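PDB 4ZAD: ferulic acid decarboxylase 1 from Candida dubliniensis, which probably catalyses the reversible decarboxylation of aromatic acids such as ferulic, coumaric and cinnamic acid to vinyl derivatives, using a prenylated flavin and manganese. Local coordinates for residues S126-H131 with P253-E258; G161-Q166 with F216-G221; G274-D279 with P303-N308. One frame throughout, in Å; residues are numbered along the deposited sequence.

Contact 1. Residues S126-H131 with P253-E258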
loop_
_atom_site.group_PDB
_atom_site.type_symbol
_atom_site.label_atom_id
_atom_site.label_comp_id
_atom_site.label_asym_id
_atom_site.label_seq_id
_atom_site.Cartn_x
_atom_site.Cartn_y
_atom_site.Cartn_z
ATOM N N SER A 126 18.091 -14.074 -41.264
ATOM C CA SER A 126 17.154 -14.386 -40.189
ATOM C C SER A 126 17.288 -15.839 -39.761
ATOM O O SER A 126 17.061 -16.749 -40.551
ATOM C CB SER A 126 15.705 -14.147 -40.655
ATOM O OG SER A 126 14.747 -14.683 -39.738
ATOM N N PRO A 127 17.631 -16.064 -38.491
ATOM C CA PRO A 127 17.661 -17.415 -37.955
ATOM C C PRO A 127 16.367 -18.224 -38.060
ATOM O O PRO A 127 16.434 -19.422 -38.231
ATOM C CB PRO A 127 18.016 -17.192 -36.482
ATOM C CG PRO A 127 18.811 -15.933 -36.465
ATOM C CD PRO A 127 18.305 -15.098 -37.607
ATOM N N HIS A 128 15.201 -17.598 -37.927
ATOM C CA HIS A 128 13.948 -18.352 -37.900
ATOM C C HIS A 128 13.564 -18.861 -39.285
ATOM O O HIS A 128 12.673 -19.729 -39.414
ATOM C CB HIS A 128 12.798 -17.579 -37.228
ATOM C CG HIS A 128 12.311 -16.404 -38.000
ATOM N ND1 HIS A 128 11.491 -16.525 -39.096
ATOM C CD2 HIS A 128 12.503 -15.075 -37.815
ATOM C CE1 HIS A 128 11.216 -15.320 -39.567
ATOM N NE2 HIS A 128 11.822 -14.423 -38.810
ATOM N N LYS A 129 14.248 -18.359 -40.320
ATOM C CA LYS A 129 14.027 -18.885 -41.665
ATOM C C LYS A 129 14.739 -20.217 -41.920
ATOM O O LYS A 129 14.620 -20.744 -43.010
ATOM C CB LYS A 129 14.438 -17.879 -42.730
ATOM C CG LYS A 129 13.536 -16.661 -42.884
ATOM C CD LYS A 129 12.058 -16.998 -43.001
ATOM C CE LYS A 129 11.263 -15.852 -43.580
ATOM N NZ LYS A 129 9.863 -16.176 -43.962
ATOM N N LYS A 130 15.452 -20.783 -40.946
ATOM C CA LYS A 130 16.120 -22.058 -41.186
ATOM C C LYS A 130 15.137 -23.274 -41.335
ATOM O O LYS A 130 15.366 -24.148 -42.176
ATOM C CB LYS A 130 17.194 -22.315 -40.119
ATOM C CG LYS A 130 17.974 -23.651 -40.297
ATOM C CD LYS A 130 18.868 -23.985 -39.100
ATOM C CE LYS A 130 20.049 -24.875 -39.488
ATOM N NZ LYS A 130 21.064 -24.974 -38.377
ATOM N N HIS A 131 14.076 -23.325 -40.521
ATOM C CA HIS A 131 13.088 -24.413 -40.567
ATOM C C HIS A 131 11.673 -23.911 -40.808
ATOM O O HIS A 131 11.271 -22.865 -40.309
ATOM C CB HIS A 131 13.051 -25.234 -39.266
ATOM C CG HIS A 131 14.354 -25.868 -38.892
ATOM N ND1 HIS A 131 15.173 -25.355 -37.909
ATOM C CD2 HIS A 131 14.976 -26.980 -39.359
ATOM C CE1 HIS A 131 16.255 -26.108 -37.806
ATOM N NE2 HIS A 131 16.158 -27.103 -38.670
ATOM N N PRO A 253 16.109 -4.800 -38.526
ATOM C CA PRO A 253 16.169 -5.657 -39.684
ATOM C C PRO A 253 14.959 -6.623 -39.772
ATOM O O PRO A 253 14.673 -7.333 -38.829
ATOM C CB PRO A 253 17.479 -6.407 -39.475
ATOM C CG PRO A 253 17.739 -6.376 -38.029
ATOM C CD PRO A 253 17.043 -5.192 -37.468
ATOM N N VAL A 254 14.265 -6.615 -40.904
ATOM C CA VAL A 254 13.056 -7.400 -41.105
ATOM C C VAL A 254 13.124 -8.224 -42.390
ATOM O O VAL A 254 13.826 -7.882 -43.359
ATOM C CB VAL A 254 11.724 -6.510 -41.168
ATOM C CG1 VAL A 254 11.517 -5.640 -39.899
ATOM C CG2 VAL A 254 11.640 -5.633 -42.423
ATOM N N VAL A 255 12.345 -9.294 -42.398
ATOM C CA VAL A 255 12.213 -10.161 -43.548
ATOM C C VAL A 255 10.737 -10.391 -43.868
ATOM O O VAL A 255 9.867 -10.309 -42.992
ATOM C CB VAL A 255 12.919 -11.502 -43.274
ATOM C CG1 VAL A 255 14.440 -11.268 -43.071
ATOM C CG2 VAL A 255 12.275 -12.200 -42.059
ATOM N N LYS A 256 10.461 -10.670 -45.133
ATOM C CA LYS A 256 9.111 -10.979 -45.580
ATOM C C LYS A 256 8.657 -12.374 -45.146
ATOM O O LYS A 256 9.419 -13.331 -45.164
ATOM C CB LYS A 256 9.048 -10.859 -47.097
ATOM C CG LYS A 256 7.644 -10.820 -47.689
ATOM C CD LYS A 256 7.686 -11.046 -49.224
ATOM C CE LYS A 256 6.573 -12.032 -49.753
ATOM N NZ LYS A 256 6.690 -13.425 -49.296
ATOM N N CYS A 257 7.399 -12.504 -44.760
ATOM C CA CYS A 257 6.858 -13.845 -44.479
ATOM C C CYS A 257 6.979 -14.807 -45.682
ATOM O O CYS A 257 7.152 -14.369 -46.819
ATOM C CB CYS A 257 5.400 -13.747 -44.032
ATOM S SG CYS A 257 5.210 -13.042 -42.401
ATOM N N GLU A 258 6.862 -16.114 -45.433
ATOM C CA GLU A 258 6.700 -17.079 -46.528
ATOM C C GLU A 258 5.374 -17.045 -47.262
ATOM O O GLU A 258 5.367 -17.224 -48.474
ATOM C CB GLU A 258 6.920 -18.496 -46.065
ATOM C CG GLU A 258 8.336 -18.791 -45.636
ATOM C CD GLU A 258 9.432 -18.449 -46.665
ATOM O OE1 GLU A 258 9.349 -18.843 -47.871
ATOM O OE2 GLU A 258 10.405 -17.811 -46.223
#
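The His128 imidazole meets Val255 obliquely: methyl CG2 of Val255 comes within 4.0 Å of His128 NE2. Over one face of the same ring, offset toward its rim, sits the hydroxyl of Ser126. The ring is fixed by bonds at both nitrogens, ND1 to Ser311 and NE2 to the carbonyl of Pro265, while Ser126 OG bonds to the carbonyl of Ala266. The other methyl of Val255, CG1, lies 4.0 Å from Ser126 CB. The contact sets the short 3-10 turn 127-129, part of the connection from strand 119-120 to strand 131-134, against strand 253-256, the middle member of a three-stranded mixed sheet. At the strand's C-terminal end Lys129 makes the polar contacts. A bend at chi2 (-49°) turns its chain so that CE passes Val255 CG2 and NZ reaches two acceptors. One is the carboxylate of Glu258, whose chain comes to meet it: a salt bridge of 2.8 Å from Lys129 NZ to Glu258 OE2, which is met on its anti side, 22° out of the carboxylate plane. The other is the backbone: Lys129 NZ donates to Lys256 O at 3.1 Å, in the carbonyl plane on a lone pair.

Contact 2. Residues G161-Q166 with F216-G221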
loop_
_atom_site.group_PDB
_atom_site.type_symbol
_atom_site.label_atom_id
_atom_site.label_comp_id
_atom_site.label_asym_id
_atom_site.label_seq_id
_atom_site.Cartn_x
_atom_site.Cartn_y
_atom_site.Cartn_z
ATOM N N GLY A 161 4.589 -12.750 -27.402
ATOM C CA GLY A 161 4.985 -12.578 -28.766
ATOM C C GLY A 161 4.126 -11.469 -29.296
ATOM O O GLY A 161 3.263 -10.938 -28.570
ATOM N N MET A 162 4.313 -11.190 -30.590
ATOM C CA MET A 162 3.884 -9.933 -31.210
ATOM C C MET A 162 3.006 -10.190 -32.414
ATOM O O MET A 162 3.381 -10.950 -33.285
ATOM C CB MET A 162 5.147 -9.212 -31.651
ATOM C CG MET A 162 4.991 -7.919 -32.364
ATOM S SD MET A 162 6.641 -7.209 -32.706
ATOM C CE MET A 162 7.119 -8.005 -34.240
ATOM N N TRP A 163 1.844 -9.542 -32.469
ATOM C CA TRP A 163 0.949 -9.699 -33.615
ATOM C C TRP A 163 1.325 -8.596 -34.533
ATOM O O TRP A 163 1.444 -7.458 -34.089
ATOM C CB TRP A 163 -0.532 -9.517 -33.260
ATOM C CG TRP A 163 -1.120 -10.491 -32.303
ATOM C CD1 TRP A 163 -1.363 -10.291 -30.992
ATOM C CD2 TRP A 163 -1.561 -11.813 -32.597
ATOM N NE1 TRP A 163 -1.912 -11.415 -30.433
ATOM C CE2 TRP A 163 -2.042 -12.366 -31.408
ATOM C CE3 TRP A 163 -1.554 -12.596 -33.743
ATOM C CZ2 TRP A 163 -2.551 -13.647 -31.340
ATOM C CZ3 TRP A 163 -2.038 -13.879 -33.665
ATOM C CH2 TRP A 163 -2.534 -14.390 -32.477
ATOM N N VAL A 164 1.500 -8.957 -35.806
ATOM C CA VAL A 164 1.773 -8.030 -36.867
ATOM C C VAL A 164 0.548 -8.024 -37.742
ATOM O O VAL A 164 0.230 -9.057 -38.347
ATOM C CB VAL A 164 2.986 -8.519 -37.690
ATOM C CG1 VAL A 164 3.309 -7.546 -38.865
ATOM C CG2 VAL A 164 4.197 -8.772 -36.770
ATOM N N LEU A 165 -0.163 -6.893 -37.773
ATOM C CA LEU A 165 -1.318 -6.694 -38.645
ATOM C C LEU A 165 -1.078 -5.405 -39.391
ATOM O O LEU A 165 -0.532 -4.463 -38.829
ATOM C CB LEU A 165 -2.628 -6.614 -37.835
ATOM C CG LEU A 165 -3.500 -7.880 -37.592
ATOM C CD1 LEU A 165 -2.704 -9.183 -37.574
ATOM C CD2 LEU A 165 -4.289 -7.805 -36.286
ATOM N N GLN A 166 -1.473 -5.379 -40.668
ATOM C CA GLN A 166 -1.334 -4.217 -41.556
ATOM C C GLN A 166 -2.692 -3.831 -42.148
ATOM O O GLN A 166 -3.491 -4.698 -42.477
ATOM C CB GLN A 166 -0.385 -4.591 -42.683
ATOM C CG GLN A 166 -0.004 -3.448 -43.635
ATOM C CD GLN A 166 0.938 -3.926 -44.719
ATOM O OE1 GLN A 166 0.508 -4.475 -45.753
ATOM N NE2 GLN A 166 2.230 -3.738 -44.490
ATOM N N PHE A 216 -1.889 -12.029 -40.933
ATOM C CA PHE A 216 -1.211 -11.830 -39.677
ATOM C C PHE A 216 0.089 -12.613 -39.598
ATOM O O PHE A 216 0.236 -13.639 -40.232
ATOM C CB PHE A 216 -2.122 -12.202 -38.497
ATOM C CG PHE A 216 -2.065 -13.647 -38.105
ATOM C CD1 PHE A 216 -1.116 -14.097 -37.206
ATOM C CD2 PHE A 216 -2.976 -14.548 -38.604
ATOM C CE1 PHE A 216 -1.071 -15.438 -36.822
ATOM C CE2 PHE A 216 -2.931 -15.883 -38.238
ATOM C CZ PHE A 216 -1.990 -16.325 -37.337
ATOM N N ALA A 217 1.023 -12.089 -38.803
ATOM C CA ALA A 217 2.157 -12.862 -38.291
ATOM C C ALA A 217 2.115 -12.738 -36.776
ATOM O O ALA A 217 1.599 -11.770 -36.241
ATOM C CB ALA A 217 3.508 -12.376 -38.845
ATOM N N LEU A 218 2.597 -13.759 -36.103
ATOM C CA LEU A 218 2.635 -13.822 -34.685
ATOM C C LEU A 218 4.048 -14.265 -34.392
ATOM O O LEU A 218 4.419 -15.366 -34.761
ATOM C CB LEU A 218 1.637 -14.858 -34.159
ATOM C CG LEU A 218 1.833 -15.200 -32.657
ATOM C CD1 LEU A 218 1.619 -13.911 -31.747
ATOM C CD2 LEU A 218 0.964 -16.352 -32.205
ATOM N N CYS A 219 4.827 -13.407 -33.732
ATOM C CA CYS A 219 6.291 -13.539 -33.675
ATOM C C CYS A 219 6.734 -13.757 -32.254
ATOM O O CYS A 219 6.384 -12.976 -31.380
ATOM C CB CYS A 219 6.951 -12.289 -34.255
ATOM S SG CYS A 219 6.399 -11.840 -35.969
ATOM N N PHE A 220 7.491 -14.818 -31.998
ATOM C CA PHE A 220 7.972 -15.104 -30.613
ATOM C C PHE A 220 9.468 -14.880 -30.515
ATOM O O PHE A 220 10.210 -15.183 -31.460
ATOM C CB PHE A 220 7.638 -16.533 -30.194
ATOM C CG PHE A 220 6.182 -16.829 -30.217
ATOM C CD1 PHE A 220 5.372 -16.423 -29.191
ATOM C CD2 PHE A 220 5.619 -17.495 -31.267
ATOM C CE1 PHE A 220 4.024 -16.664 -29.228
ATOM C CE2 PHE A 220 4.271 -17.737 -31.308
ATOM C CZ PHE A 220 3.479 -17.327 -30.291
ATOM N N GLY A 221 9.910 -14.314 -29.399
ATOM C CA GLY A 221 11.329 -14.022 -29.221
ATOM C C GLY A 221 11.821 -12.933 -30.143
ATOM O O GLY A 221 12.928 -12.963 -30.634
#
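Trp163 reaches across to two residues of the partner strand, Leu218 and Phe216. From CB the indole leaves beside the backbone N; chi1 of -63°, with the ring turned about chi2, brings the six-membered ring to the neighbouring strand. At the ring fusion, Trp163 CD2 meets Leu218 CD1; this methyl stands over the centre of the six-membered ring, 3.8 Å from the centroid and only 8° off the normal, a CH-pi contact. Further out, CE3 and CZ3 run past Leu218 CB and turn their edge to Phe216, with Trp163 CZ3 3.7 Å from Phe216 CE1. The two rings form an offset edge-to-face pair, planes at 63°, in which the indole supplies the edge and the phenyl the face. The last atom, CH2, touches Leu218 CD2, while NE1 on the other ring bonds to the carbonyl of Ala178. Behind these side chains the backbones pair antiparallel: Met162 and Cys219 exchange two hydrogen bonds, as do Val164 and Ala217, the straightest being Val164 N to Ala217 O at 2.8 Å. On the sheet face of Met162, Val164, Ala217 and Cys219 the packing is apolar, with Val164 CG2 3.9 Å from Cys219 SG. Strand 263-265 packs on this face through Val264 and Pro265. Within the sheet, strand 173-176, which carries cofactor-binding residues, pairs with 162-166, and strand 270-277 pairs with 214-220.

Contact 3. Residues G274-D279 with P303-N308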
loop_
_atom_site.group_PDB
_atom_site.type_symbol
_atom_site.label_atom_id
_atom_site.label_comp_id
_atom_site.label_asym_id
_atom_site.label_seq_id
_atom_site.Cartn_x
_atom_site.Cartn_y
_atom_site.Cartn_z
ATOM N N GLY A 274 -0.667 -16.498 -40.789
ATOM C CA GLY A 274 -1.994 -16.979 -41.209
ATOM C C GLY A 274 -3.041 -15.945 -41.586
ATOM O O GLY A 274 -2.725 -14.954 -42.184
ATOM N N TYR A 275 -4.296 -16.211 -41.250
ATOM C CA TYR A 275 -5.399 -15.288 -41.483
ATOM C C TYR A 275 -6.195 -15.124 -40.209
ATOM O O TYR A 275 -6.708 -16.117 -39.652
ATOM C CB TYR A 275 -6.342 -15.812 -42.579
ATOM C CG TYR A 275 -5.779 -15.734 -43.975
ATOM C CD1 TYR A 275 -5.476 -14.495 -44.571
ATOM C CD2 TYR A 275 -5.530 -16.892 -44.710
ATOM C CE1 TYR A 275 -4.935 -14.432 -45.874
ATOM C CE2 TYR A 275 -4.995 -16.834 -45.994
ATOM C CZ TYR A 275 -4.708 -15.614 -46.566
ATOM O OH TYR A 275 -4.202 -15.587 -47.846
ATOM N N LEU A 276 -6.308 -13.885 -39.746
ATOM C CA LEU A 276 -7.253 -13.562 -38.665
ATOM C C LEU A 276 -8.639 -13.546 -39.294
ATOM O O LEU A 276 -8.881 -12.838 -40.287
ATOM C CB LEU A 276 -6.948 -12.203 -37.985
ATOM C CG LEU A 276 -8.090 -11.662 -37.107
ATOM C CD1 LEU A 276 -8.484 -12.697 -35.995
ATOM C CD2 LEU A 276 -7.830 -10.293 -36.513
ATOM N N ASP A 277 -9.534 -14.342 -38.708
ATOM C CA ASP A 277 -10.856 -14.546 -39.252
ATOM C C ASP A 277 -11.833 -13.908 -38.326
ATOM O O ASP A 277 -12.143 -14.407 -37.256
ATOM C CB ASP A 277 -11.138 -16.033 -39.418
ATOM C CG ASP A 277 -12.406 -16.316 -40.191
ATOM O OD1 ASP A 277 -13.301 -15.460 -40.268
ATOM O OD2 ASP A 277 -12.530 -17.445 -40.691
ATOM N N ARG A 278 -12.341 -12.769 -38.751
ATOM C CA ARG A 278 -13.179 -12.003 -37.871
ATOM C C ARG A 278 -14.663 -12.327 -38.116
ATOM O O ARG A 278 -15.589 -11.748 -37.462
ATOM C CB ARG A 278 -12.845 -10.521 -38.005
ATOM C CG ARG A 278 -13.305 -9.760 -36.780
ATOM C CD ARG A 278 -12.203 -9.031 -36.012
ATOM N NE ARG A 278 -12.335 -7.605 -36.246
ATOM C CZ ARG A 278 -13.399 -6.881 -35.908
ATOM N NH1 ARG A 278 -14.438 -7.415 -35.301
ATOM N NH2 ARG A 278 -13.416 -5.601 -36.200
ATOM N N ASP A 279 -14.861 -13.290 -39.016
ATOM C CA ASP A 279 -16.161 -13.762 -39.426
ATOM C C ASP A 279 -16.566 -15.009 -38.669
ATOM O O ASP A 279 -17.667 -15.511 -38.854
ATOM C CB ASP A 279 -16.143 -14.119 -40.920
ATOM C CG ASP A 279 -16.124 -12.918 -41.815
ATOM O OD1 ASP A 279 -15.926 -11.780 -41.332
ATOM O OD2 ASP A 279 -16.336 -13.126 -43.036
ATOM N N PRO A 303 -12.609 -13.757 -32.080
ATOM C CA PRO A 303 -12.222 -14.142 -33.447
ATOM C C PRO A 303 -11.157 -15.237 -33.501
ATOM O O PRO A 303 -10.599 -15.610 -32.462
ATOM C CB PRO A 303 -11.696 -12.831 -34.071
ATOM C CG PRO A 303 -11.772 -11.827 -33.107
ATOM C CD PRO A 303 -12.538 -12.299 -31.896
ATOM N N LEU A 304 -10.887 -15.740 -34.699
ATOM C CA LEU A 304 -10.036 -16.921 -34.848
ATOM C C LEU A 304 -8.924 -16.675 -35.801
ATOM O O LEU A 304 -9.184 -16.275 -36.939
ATOM C CB LEU A 304 -10.833 -18.123 -35.379
ATOM C CG LEU A 304 -10.089 -19.450 -35.394
ATOM C CD1 LEU A 304 -9.595 -19.843 -33.971
ATOM C CD2 LEU A 304 -11.003 -20.542 -35.983
ATOM N N TYR A 305 -7.701 -16.932 -35.332
ATOM C CA TYR A 305 -6.502 -16.796 -36.138
ATOM C C TYR A 305 -6.165 -18.160 -36.667
ATOM O O TYR A 305 -5.874 -19.069 -35.886
ATOM C CB TYR A 305 -5.317 -16.320 -35.305
ATOM C CG TYR A 305 -5.412 -14.948 -34.684
ATOM C CD1 TYR A 305 -6.089 -14.753 -33.502
ATOM C CD2 TYR A 305 -4.738 -13.854 -35.238
ATOM C CE1 TYR A 305 -6.140 -13.516 -32.898
ATOM C CE2 TYR A 305 -4.784 -12.594 -34.635
ATOM C CZ TYR A 305 -5.482 -12.445 -33.460
ATOM O OH TYR A 305 -5.541 -11.215 -32.832
ATOM N N ARG A 306 -6.180 -18.303 -37.983
ATOM C CA ARG A 306 -5.933 -19.577 -38.620
ATOM C C ARG A 306 -4.521 -19.531 -39.051
ATOM O O ARG A 306 -4.181 -18.738 -39.902
ATOM C CB ARG A 306 -6.826 -19.755 -39.830
ATOM C CG ARG A 306 -8.330 -19.506 -39.542
ATOM C CD ARG A 306 -9.228 -19.820 -40.800
ATOM N NE ARG A 306 -10.643 -19.706 -40.486
ATOM C CZ ARG A 306 -11.370 -20.661 -39.899
ATOM N NH1 ARG A 306 -10.810 -21.836 -39.559
ATOM N NH2 ARG A 306 -12.672 -20.431 -39.637
ATOM N N VAL A 307 -3.686 -20.383 -38.461
ATOM C CA VAL A 307 -2.234 -20.450 -38.768
ATOM C C VAL A 307 -1.999 -21.371 -39.971
ATOM O O VAL A 307 -2.379 -22.526 -39.923
ATOM C CB VAL A 307 -1.470 -21.017 -37.532
ATOM C CG1 VAL A 307 0.022 -21.158 -37.785
ATOM C CG2 VAL A 307 -1.747 -20.159 -36.313
ATOM N N ASN A 308 -1.397 -20.856 -41.040
ATOM C CA ASN A 308 -1.054 -21.626 -42.230
ATOM C C ASN A 308 0.428 -22.000 -42.303
ATOM O O ASN A 308 0.798 -22.853 -43.082
ATOM C CB ASN A 308 -1.365 -20.838 -43.535
ATOM C CG ASN A 308 -2.854 -20.399 -43.690
ATOM O OD1 ASN A 308 -3.120 -19.366 -44.352
ATOM N ND2 ASN A 308 -3.808 -21.164 -43.113
#
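Leu276 lays its CD1 methyl squarely over the ring of Tyr305, 3.7 Å from the centroid and 2° off the normal, a CH-pi contact. With chi1 at 165° carrying CG away from the backbone N, chi2 then turns CD1 onto the ring, and the same methyl also lies alongside Pro303, Leu276 CD1 to Pro303 CB 3.7 Å. The pair belongs to two neighbouring strands, 270-277 and 300-312, of the large antiparallel sheet of the Rift-related domain; Tyr275 exchanges backbone bonds with Arg306, and Asp277 with Leu304. On the sheet face of Asp277 and Arg306, the arginine chain runs extended from CG to NE and presents the side of its guanidinium. NE and NH2 both grip one oxygen: Arg306 NE to Asp277 OD2 is 3.0 Å, on the anti lone pair, and Arg306 NH2 to Asp277 OD2 is 3.2 Å, from above the carboxylate plane. OD2 lies in the guanidinium plane, although carboxylate and guanidinium are turned 58° apart. One guanidinium face carries Leu304 CD2. Asp277 OD1 accepts from Asp279 N at 3.0 Å, an Asx turn at the corner the chain makes at residues 278 and 279. Within this turn Arg278 lays CD alongside Pro303 CG and carries its guanidinium to Asp203.

All three contacts fall within the Rift-related domain. Contact 2 closes within the span bridged by contact 1, and contact 3 follows both along the chain. The centre of contact 2 lies about 13 Å from the centre of each of the others, whose centres are about 21 Å apart and which do not touch. Contacts 2 and 3 share one sheet, because strands 214-220 and 270-277 are neighbours: Phe216 O probably accepts from Gly274 N, and Tyr305 stacks on Trp163, joining their aromatic side chains into one cluster near the flavin. Contact 1 joins the three-stranded sheet of 253-256 to the loop leading into strand 131-134 of the large sheet, reaching contact 2 through Cys257 SG against Ala217 CB.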